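Local coordinates for protein scyllo-inosose 3-dehydrogenase (Thermotoga maritima, PDB 3IP1) that catalyses the NAD(+)-dependent oxidation of scyllo-inosose to 3-dehydro-scyllo-inosose and probably serves in myo-inositol degradation, at residues 126-131 with 348-353; 96-101 with 194-199. One frame throughout, in Å; residues are numbered along the deposited sequence.

Interactions 1 and 2 lie side by side, their centres about 8 Å apart, and both start from one sheet of the GroES-like domain, in which strands 98-106 and 124-127 are antiparallel neighbours. Interaction 2 forms the metal site: residues 96-101 and 194-199 bind a cadmium ion where zinc ion 1 has been seen. Interaction 1 is an apolar contact behind it, with the side chain of Phe-350 about 9 Å from the cadmium and about 4 Å from that of Glu-195. The two contacts touch directly: Phe-350 CD1 packs 3.3 Å from Ser-198 OG, and Glu-129 CG lies 3.5 Å from CB of the metal ligand His-97.

Interaction 1: residues 126-131 with 348-353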
loop_
_atom_site.group_PDB
_atom_site.type_symbol
_atom_site.label_atom_id
_atom_site.label_comp_id
_atom_site.label_asym_id
_atom_site.label_seq_id
_atom_site.Cartn_x
_atom_site.Cartn_y
_atom_site.Cartn_z
ATOM N N CYS A 126 27.800 -13.267 0.825
ATOM C CA CYS A 126 27.106 -13.956 -0.252
ATOM C C CYS A 126 26.829 -12.896 -1.314
ATOM O O CYS A 126 27.012 -11.708 -1.063
ATOM C CB CYS A 126 25.808 -14.582 0.247
ATOM S SG CYS A 126 24.605 -13.374 0.827
ATOM N N ALA A 127 26.384 -13.300 -2.496
ATOM C CA ALA A 127 26.113 -12.308 -3.525
ATOM C C ALA A 127 24.877 -12.613 -4.359
ATOM O O ALA A 127 24.412 -13.757 -4.432
ATOM C CB ALA A 127 27.340 -12.077 -4.403
ATOM N N GLU A 128 24.325 -11.564 -4.950
ATOM C CA GLU A 128 23.166 -11.684 -5.809
ATOM C C GLU A 128 23.592 -12.280 -7.157
ATOM O O GLU A 128 24.736 -12.113 -7.592
ATOM C CB GLU A 128 22.493 -10.313 -5.998
ATOM C CG GLU A 128 22.201 -9.599 -4.682
ATOM C CD GLU A 128 21.633 -8.203 -4.855
ATOM O OE1 GLU A 128 21.105 -7.870 -5.928
ATOM O OE2 GLU A 128 21.712 -7.421 -3.902
ATOM N N GLU A 129 22.662 -12.964 -7.802
ATOM C CA GLU A 129 22.868 -13.541 -9.127
ATOM C C GLU A 129 22.399 -12.598 -10.271
ATOM O O GLU A 129 22.939 -12.664 -11.392
ATOM C CB GLU A 129 22.182 -14.923 -9.167
ATOM C CG GLU A 129 22.126 -15.630 -10.511
ATOM C CD GLU A 129 20.978 -15.149 -11.408
ATOM O OE1 GLU A 129 20.045 -14.480 -10.935
ATOM O OE2 GLU A 129 21.015 -15.452 -12.607
HETATM N N MSE A 130 21.417 -11.738 -9.990
HETATM C CA MSE A 130 20.915 -10.779 -10.976
HETATM C C MSE A 130 21.849 -9.583 -10.984
HETATM O O MSE A 130 21.854 -8.804 -10.046
HETATM C CB MSE A 130 19.497 -10.301 -10.637
HETATM C CG MSE A 130 18.426 -11.394 -10.434
HETATM SE SE MSE A 130 17.892 -12.292 -12.101
HETATM C CE MSE A 130 16.579 -10.958 -12.700
ATOM N N LEU A 131 22.651 -9.443 -12.029
ATOM C CA LEU A 131 23.616 -8.361 -12.086
ATOM C C LEU A 131 22.989 -7.143 -12.783
ATOM O O LEU A 131 23.208 -6.900 -13.971
ATOM C CB LEU A 131 24.940 -8.834 -12.716
ATOM C CG LEU A 131 25.403 -10.246 -12.283
ATOM C CD1 LEU A 131 26.595 -10.720 -13.102
ATOM C CD2 LEU A 131 25.675 -10.381 -10.747
ATOM N N GLY A 348 15.822 -4.660 -0.255
ATOM C CA GLY A 348 16.472 -5.076 0.975
ATOM C C GLY A 348 16.083 -6.497 1.333
ATOM O O GLY A 348 16.027 -6.855 2.504
ATOM N N THR A 349 15.806 -7.298 0.315
ATOM C CA THR A 349 15.442 -8.689 0.544
ATOM C C THR A 349 16.614 -9.499 1.080
ATOM O O THR A 349 16.478 -10.155 2.118
ATOM C CB THR A 349 14.847 -9.310 -0.723
ATOM O OG1 THR A 349 13.562 -8.713 -0.962
ATOM C CG2 THR A 349 14.716 -10.834 -0.603
ATOM N N PHE A 350 17.760 -9.439 0.389
ATOM C CA PHE A 350 18.969 -10.149 0.839
ATOM C C PHE A 350 19.290 -9.886 2.304
ATOM O O PHE A 350 19.428 -10.834 3.049
ATOM C CB PHE A 350 20.206 -9.850 -0.044
ATOM C CG PHE A 350 20.572 -10.963 -1.005
ATOM C CD1 PHE A 350 19.634 -11.462 -1.923
ATOM C CD2 PHE A 350 21.859 -11.494 -1.016
ATOM C CE1 PHE A 350 19.968 -12.468 -2.830
ATOM C CE2 PHE A 350 22.213 -12.519 -1.920
ATOM C CZ PHE A 350 21.267 -13.008 -2.824
ATOM N N PRO A 351 19.405 -8.606 2.728
ATOM C CA PRO A 351 19.856 -8.447 4.112
ATOM C C PRO A 351 18.810 -8.853 5.131
ATOM O O PRO A 351 19.160 -9.302 6.217
ATOM C CB PRO A 351 20.202 -6.953 4.216
ATOM C CG PRO A 351 19.490 -6.290 3.077
ATOM C CD PRO A 351 19.424 -7.325 1.989
ATOM N N ARG A 352 17.534 -8.736 4.787
ATOM C CA ARG A 352 16.519 -9.208 5.712
ATOM C C ARG A 352 16.515 -10.733 5.785
ATOM O O ARG A 352 16.280 -11.291 6.852
ATOM C CB ARG A 352 15.116 -8.702 5.335
ATOM C CG ARG A 352 14.816 -7.251 5.715
ATOM C CD ARG A 352 13.402 -6.896 5.245
ATOM N NE ARG A 352 13.028 -5.497 5.453
ATOM C CZ ARG A 352 13.079 -4.553 4.516
ATOM N NH1 ARG A 352 13.519 -4.827 3.285
ATOM N NH2 ARG A 352 12.698 -3.324 4.811
ATOM N N VAL A 353 16.741 -11.404 4.657
ATOM C CA VAL A 353 16.862 -12.872 4.678
ATOM C C VAL A 353 18.039 -13.286 5.576
ATOM O O VAL A 353 17.941 -14.238 6.336
ATOM C CB VAL A 353 17.011 -13.488 3.272
ATOM C CG1 VAL A 353 17.495 -14.972 3.379
ATOM C CG2 VAL A 353 15.685 -13.378 2.512
#
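Phe-350, on the first turn of helix 349-358, drives its ring against the chain where strand 124-127 gives way to a loop. Its chi1 of -104° lies away from the staggered positions and swings the ring toward residues 126-128. Glu-128 lies over one face: its CG stands 3.9 Å from the ring centroid and only 6° off the normal, a CH-pi contact. That placing follows from chi1 of -52°, which sets CG beside the backbone N. The methylene thus lies on the ring, while the extended chain lifts the carboxylate off the face, to Trp-173 (OE2) and to Trp-132 and Ser-345 (OE1). A glutamate suits the place because it joins an apolar stem to a polar end.

Cys-126 comes in obliquely, SG 3.7 Å from Phe-350 CE2, and its small, polarisable sulfur fits beside the ring in a sulfur-aromatic contact. The backbone takes part as well, with Ala-127 O 3.6 Å from the same CE2.

No hydrogen bond crosses between the segments, so dispersion and weak CH-pi and sulfur-aromatic attraction carry the contact. The buried carboxylate is satisfied by Trp-173, which also packs against Phe-350, Trp-132 and Ser-345, an arrangement that probably makes its charge tolerable here and fixes the methylene against Phe-350.

Interaction 2: residues 96-101 with 194-199; sequences GHEFSG and VEPTSV. With CD (cadmium ion), chain F.
Glu-195 and Glu-98 meet around a cadmium ion, and with His-97 they furnish its three protein ligands in this contact. Glu-195, in the first turn of helix 194-207, binds through OE1 at 2.7 Å from the cadmium. Its CG is anti to the backbone N (chi1 -167°), and a bend at chi2 (-88°) turns the carboxylate into the site. Glu-98, next in sequence to His-97, crosses it at about a right angle with an extended chain and puts OE2 2.6 Å from the cadmium. Glu-195 OE1 also packs 3.4 Å from the methylene Glu-98 CG. The other Glu-98 oxygen, OE1, makes a salt bridge with Lys-391, which would offset part of the negative charge and probably helps fix the carboxylate's rotation. Both glutamates suit the site as anionic oxygen donors on arms long enough to reach a metal between the segments, a role that suits the native zinc.

Pro-196 lies across the Glu-98 stem, CD 3.8 Å from Glu-98 CG, an apolar ring against a methylene. His-97 adds NE2 at 2.5 Å from the cadmium, which lies in the imidazole plane. A water 2.4 Å from the cadmium is a fourth ligand.

Cys-68, which lies against Glu-98, joins these three residues as ligands of zinc ion 1. Gly-His-Glu at 96-98 is the family's GHE motif, and the set resembles the catalytic zinc site of sorbitol-dehydrogenase-like members, probably its role here.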
loop_
_atom_site.group_PDB
_atom_site.type_symbol
_atom_site.label_atom_id
_atom_site.label_comp_id
_atom_site.label_asym_id
_atom_site.label_seq_id
_atom_site.Cartn_x
_atom_site.Cartn_y
_atom_site.Cartn_z
ATOM N N GLY A 96 27.307 -21.810 -11.355
ATOM C CA GLY A 96 27.202 -21.622 -9.911
ATOM C C GLY A 96 26.814 -20.202 -9.535
ATOM O O GLY A 96 27.516 -19.243 -9.889
ATOM N N HIS A 97 25.697 -20.068 -8.816
ATOM C CA HIS A 97 25.185 -18.742 -8.447
ATOM C C HIS A 97 24.539 -18.686 -7.056
ATOM O O HIS A 97 24.034 -17.647 -6.646
ATOM C CB HIS A 97 24.227 -18.219 -9.519
ATOM C CG HIS A 97 22.994 -19.040 -9.664
ATOM N ND1 HIS A 97 22.868 -20.027 -10.610
ATOM C CD2 HIS A 97 21.834 -19.041 -8.961
ATOM C CE1 HIS A 97 21.679 -20.599 -10.495
ATOM N NE2 HIS A 97 21.037 -20.027 -9.494
ATOM N N GLU A 98 24.566 -19.798 -6.331
ATOM C CA GLU A 98 24.022 -19.841 -4.979
ATOM C C GLU A 98 25.170 -20.019 -3.999
ATOM O O GLU A 98 25.423 -21.126 -3.517
ATOM C CB GLU A 98 23.037 -20.998 -4.831
ATOM C CG GLU A 98 21.807 -20.900 -5.697
ATOM C CD GLU A 98 20.912 -22.125 -5.579
ATOM O OE1 GLU A 98 21.260 -23.060 -4.823
ATOM O OE2 GLU A 98 19.865 -22.160 -6.244
ATOM N N PHE A 99 25.860 -18.937 -3.676
ATOM C CA PHE A 99 27.170 -19.100 -3.059
ATOM C C PHE A 99 27.490 -18.145 -1.924
ATOM O O PHE A 99 26.861 -17.091 -1.781
ATOM C CB PHE A 99 28.256 -18.986 -4.129
ATOM C CG PHE A 99 28.651 -17.563 -4.439
ATOM C CD1 PHE A 99 27.854 -16.772 -5.253
ATOM C CD2 PHE A 99 29.827 -17.032 -3.918
ATOM C CE1 PHE A 99 28.218 -15.455 -5.548
ATOM C CE2 PHE A 99 30.211 -15.725 -4.197
ATOM C CZ PHE A 99 29.403 -14.922 -5.013
ATOM N N SER A 100 28.517 -18.523 -1.157
ATOM C CA SER A 100 29.132 -17.671 -0.148
ATOM C C SER A 100 30.653 -17.938 -0.104
ATOM O O SER A 100 31.162 -18.900 -0.714
ATOM C CB SER A 100 28.535 -17.954 1.215
ATOM O OG SER A 100 28.798 -19.316 1.527
ATOM N N GLY A 101 31.377 -17.078 0.605
ATOM C CA GLY A 101 32.823 -17.186 0.671
ATOM C C GLY A 101 33.411 -16.022 1.435
ATOM O O GLY A 101 32.698 -15.321 2.151
ATOM N N VAL A 194 21.109 -18.094 0.666
ATOM C CA VAL A 194 20.436 -16.783 0.740
ATOM C C VAL A 194 19.724 -16.459 -0.580
ATOM O O VAL A 194 18.587 -15.964 -0.592
ATOM C CB VAL A 194 21.411 -15.637 1.124
ATOM C CG1 VAL A 194 20.718 -14.243 0.975
ATOM C CG2 VAL A 194 21.944 -15.853 2.541
ATOM N N GLU A 195 20.391 -16.753 -1.688
ATOM C CA GLU A 195 19.817 -16.492 -3.002
ATOM C C GLU A 195 18.476 -17.220 -3.237
ATOM O O GLU A 195 17.469 -16.563 -3.507
ATOM C CB GLU A 195 20.853 -16.758 -4.115
ATOM C CG GLU A 195 20.478 -16.236 -5.505
ATOM C CD GLU A 195 19.674 -17.218 -6.344
ATOM O OE1 GLU A 195 19.570 -18.404 -5.987
ATOM O OE2 GLU A 195 19.131 -16.798 -7.389
ATOM N N PRO A 196 18.442 -18.564 -3.137
ATOM C CA PRO A 196 17.114 -19.189 -3.335
ATOM C C PRO A 196 16.084 -18.781 -2.261
ATOM O O PRO A 196 14.876 -18.750 -2.538
ATOM C CB PRO A 196 17.409 -20.698 -3.253
ATOM C CG PRO A 196 18.743 -20.808 -2.535
ATOM C CD PRO A 196 19.510 -19.576 -2.968
ATOM N N THR A 197 16.542 -18.481 -1.048
ATOM C CA THR A 197 15.613 -18.093 0.016
ATOM C C THR A 197 15.024 -16.720 -0.319
ATOM O O THR A 197 13.841 -16.459 -0.049
ATOM C CB THR A 197 16.291 -18.104 1.431
ATOM O OG1 THR A 197 16.810 -19.424 1.706
ATOM C CG2 THR A 197 15.284 -17.706 2.547
ATOM N N SER A 198 15.849 -15.877 -0.954
ATOM C CA SER A 198 15.449 -14.523 -1.360
ATOM C C SER A 198 14.513 -14.523 -2.551
ATOM O O SER A 198 13.700 -13.609 -2.696
ATOM C CB SER A 198 16.693 -13.668 -1.669
ATOM O OG SER A 198 17.464 -13.473 -0.488
ATOM N N VAL A 199 14.635 -15.530 -3.418
ATOM C CA VAL A 199 13.656 -15.732 -4.483
ATOM C C VAL A 199 12.261 -15.950 -3.865
ATOM O O VAL A 199 11.295 -15.298 -4.271
ATOM C CB VAL A 199 14.036 -16.931 -5.402
ATOM C CG1 VAL A 199 12.861 -17.329 -6.304
ATOM C CG2 VAL A 199 15.296 -16.608 -6.253
HETATM CD CD CD F . 19.128 -20.307 -7.856
HETATM O O HOH W 1 16.962 -20.199 -6.932
#